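Local structure of alpha-L-rhamnosidase (Streptomyces avermitilis, 3W5M) at residues A[379-384]-A[464-469]. The protein hydrolyses terminal non-reducing alpha-L-rhamnose residues from alpha-L-rhamnosides such as naringin, rutin, hesperidin and gum arabic. Numbering follows the deposited sequence.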
loop_
_atom_site.group_PDB
_atom_site.type_symbol
_atom_site.label_atom_id
_atom_site.label_comp_id
_atom_site.label_asym_id
_atom_site.label_seq_id
_atom_site.Cartn_x
_atom_site.Cartn_y
_atom_site.Cartn_z
ATOM N N GLY A 379 -13.763 3.360 1.158
ATOM C CA GLY A 379 -12.391 3.046 0.704
ATOM C C GLY A 379 -11.669 4.241 0.098
ATOM O O GLY A 379 -11.839 5.376 0.540
ATOM N N TRP A 380 -10.871 3.980 -0.933
ATOM C CA TRP A 380 -10.143 5.031 -1.630
ATOM C C TRP A 380 -11.051 5.750 -2.612
ATOM O O TRP A 380 -10.818 6.916 -2.953
ATOM C CB TRP A 380 -8.998 4.419 -2.447
ATOM C CG TRP A 380 -7.853 3.867 -1.666
ATOM C CD1 TRP A 380 -6.756 4.561 -1.178
ATOM C CD2 TRP A 380 -7.649 2.509 -1.325
ATOM N NE1 TRP A 380 -5.901 3.688 -0.555
ATOM C CE2 TRP A 380 -6.421 2.427 -0.628
ATOM C CE3 TRP A 380 -8.405 1.343 -1.508
ATOM C CZ2 TRP A 380 -5.922 1.217 -0.112
ATOM C CZ3 TRP A 380 -7.891 0.129 -1.026
ATOM C CH2 TRP A 380 -6.667 0.079 -0.327
ATOM N N TYR A 381 -12.082 5.056 -3.078
ATOM C CA TYR A 381 -13.009 5.629 -4.043
ATOM C C TYR A 381 -13.728 6.889 -3.483
ATOM O O TYR A 381 -13.827 7.905 -4.157
ATOM C CB TYR A 381 -14.008 4.561 -4.466
ATOM C CG TYR A 381 -15.000 5.079 -5.466
ATOM C CD1 TYR A 381 -14.663 5.172 -6.818
ATOM C CD2 TYR A 381 -16.257 5.494 -5.047
ATOM C CE1 TYR A 381 -15.578 5.669 -7.738
ATOM C CE2 TYR A 381 -17.183 5.993 -5.949
ATOM C CZ TYR A 381 -16.830 6.071 -7.298
ATOM O OH TYR A 381 -17.752 6.588 -8.188
ATOM N N ALA A 382 -14.202 6.811 -2.240
ATOM C CA ALA A 382 -15.063 7.873 -1.692
ATOM C C ALA A 382 -14.630 8.379 -0.307
ATOM O O ALA A 382 -15.106 9.407 0.148
ATOM C CB ALA A 382 -16.521 7.407 -1.682
ATOM N N GLY A 383 -13.707 7.682 0.358
ATOM C CA GLY A 383 -13.306 8.081 1.707
ATOM C C GLY A 383 -12.086 8.982 1.678
ATOM O O GLY A 383 -11.601 9.346 0.586
ATOM N N ASN A 384 -11.611 9.395 2.865
ATOM C CA ASN A 384 -10.379 10.223 2.926
ATOM C C ASN A 384 -9.179 9.552 2.247
ATOM O O ASN A 384 -8.926 8.363 2.437
ATOM C CB ASN A 384 -10.002 10.564 4.369
ATOM C CG ASN A 384 -11.005 11.467 5.036
ATOM O OD1 ASN A 384 -11.529 12.411 4.418
ATOM N ND2 ASN A 384 -11.287 11.184 6.326
ATOM N N ALA A 464 -26.312 2.802 -9.103
ATOM C CA ALA A 464 -25.246 3.730 -8.787
ATOM C C ALA A 464 -25.174 4.838 -9.836
ATOM O O ALA A 464 -25.467 4.606 -11.007
ATOM C CB ALA A 464 -23.940 2.973 -8.758
ATOM N N ASP A 465 -24.791 6.034 -9.412
ATOM C CA ASP A 465 -24.684 7.177 -10.320
ATOM C C ASP A 465 -23.219 7.493 -10.569
ATOM O O ASP A 465 -22.865 8.559 -11.080
ATOM C CB ASP A 465 -25.416 8.397 -9.740
ATOM C CG ASP A 465 -24.673 9.035 -8.576
ATOM O OD1 ASP A 465 -24.138 8.292 -7.724
ATOM O OD2 ASP A 465 -24.624 10.285 -8.514
ATOM N N ASN A 466 -22.379 6.537 -10.184
ATOM C CA ASN A 466 -20.944 6.593 -10.369
ATOM C C ASN A 466 -20.561 6.489 -11.844
ATOM O O ASN A 466 -21.156 5.711 -12.604
ATOM C CB ASN A 466 -20.298 5.418 -9.602
ATOM C CG ASN A 466 -20.797 5.288 -8.147
ATOM O OD1 ASN A 466 -21.985 5.403 -7.855
ATOM N ND2 ASN A 466 -19.880 5.004 -7.239
ATOM N N ASP A 467 -19.555 7.258 -12.252
ATOM C CA ASP A 467 -18.921 7.041 -13.548
ATOM C C ASP A 467 -18.473 5.581 -13.646
ATOM O O ASP A 467 -17.939 5.027 -12.687
ATOM C CB ASP A 467 -17.710 7.972 -13.713
ATOM C CG ASP A 467 -18.094 9.451 -13.677
ATOM O OD1 ASP A 467 -18.832 9.915 -14.579
ATOM O OD2 ASP A 467 -17.651 10.153 -12.744
ATOM N N VAL A 468 -18.723 4.958 -14.789
ATOM C CA VAL A 468 -18.336 3.586 -15.031
ATOM C C VAL A 468 -16.856 3.565 -15.423
ATOM O O VAL A 468 -16.460 4.281 -16.359
ATOM C CB VAL A 468 -19.176 2.961 -16.181
ATOM C CG1 VAL A 468 -18.705 1.553 -16.483
ATOM C CG2 VAL A 468 -20.666 2.952 -15.847
ATOM N N PRO A 469 -16.026 2.759 -14.721
ATOM C CA PRO A 469 -14.624 2.603 -15.134
ATOM C C PRO A 469 -14.542 2.131 -16.567
ATOM O O PRO A 469 -15.345 1.295 -16.966
ATOM C CB PRO A 469 -14.087 1.478 -14.233
ATOM C CG PRO A 469 -15.012 1.440 -13.067
ATOM C CD PRO A 469 -16.341 2.014 -13.485
HETATM O O HOH W 1 -17.064 6.872 -10.485
#
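Within the N-terminal rhamnosidase domain, Tyr381 of the short helical turn 379-382 reaches across to Asn466 and Asp467, in the loop that leaves strand 459-463 of one beta-sheet and leads to strand 471-474 of another. The two backbones stay well apart, 10.2 Å between Tyr381 CA and Asn466 CA, and the phenol ring bridges that distance. With CG anti to the backbone N (chi1 -180°), the ring extends toward the loop and delivers its hydroxyl there. Asn466 leans in with its amide plane nearly parallel to the ring plane (12° apart) but offset, and ND2, approaching obliquely, gives Tyr381 OH a weak, bent hydrogen bond of 2.8 Å (122° at the hydrogen). The same nitrogen lies 3.1 Å from Tyr381 CE2, slanting in at the hydroxyl end of the ring, and has its stronger hydrogen bond to the backbone carbonyl Arg396 O. A water at the ring edge, in plane, donates to Asp467 O at 3.0 Å and sits 2.4 Å from Tyr381 OH, a doubtfully short distance, apparently linking the phenol to the loop backbone. Leu326 of strand 316-326 touches both Tyr381 and Asn466, while Tyr393 packs against the tyrosine. A phenylalanine here would probably keep much of the ring packing but leave the water without its phenol partner and Asn466 ND2 relying on Arg396 O. The link is therefore polar and narrow: a buried ring's hydroxyl meets the loop through one weak direct bond and a water contact to be read with caution, while the backbone carbonyl of Arg396 does more to hold the asparagine amide.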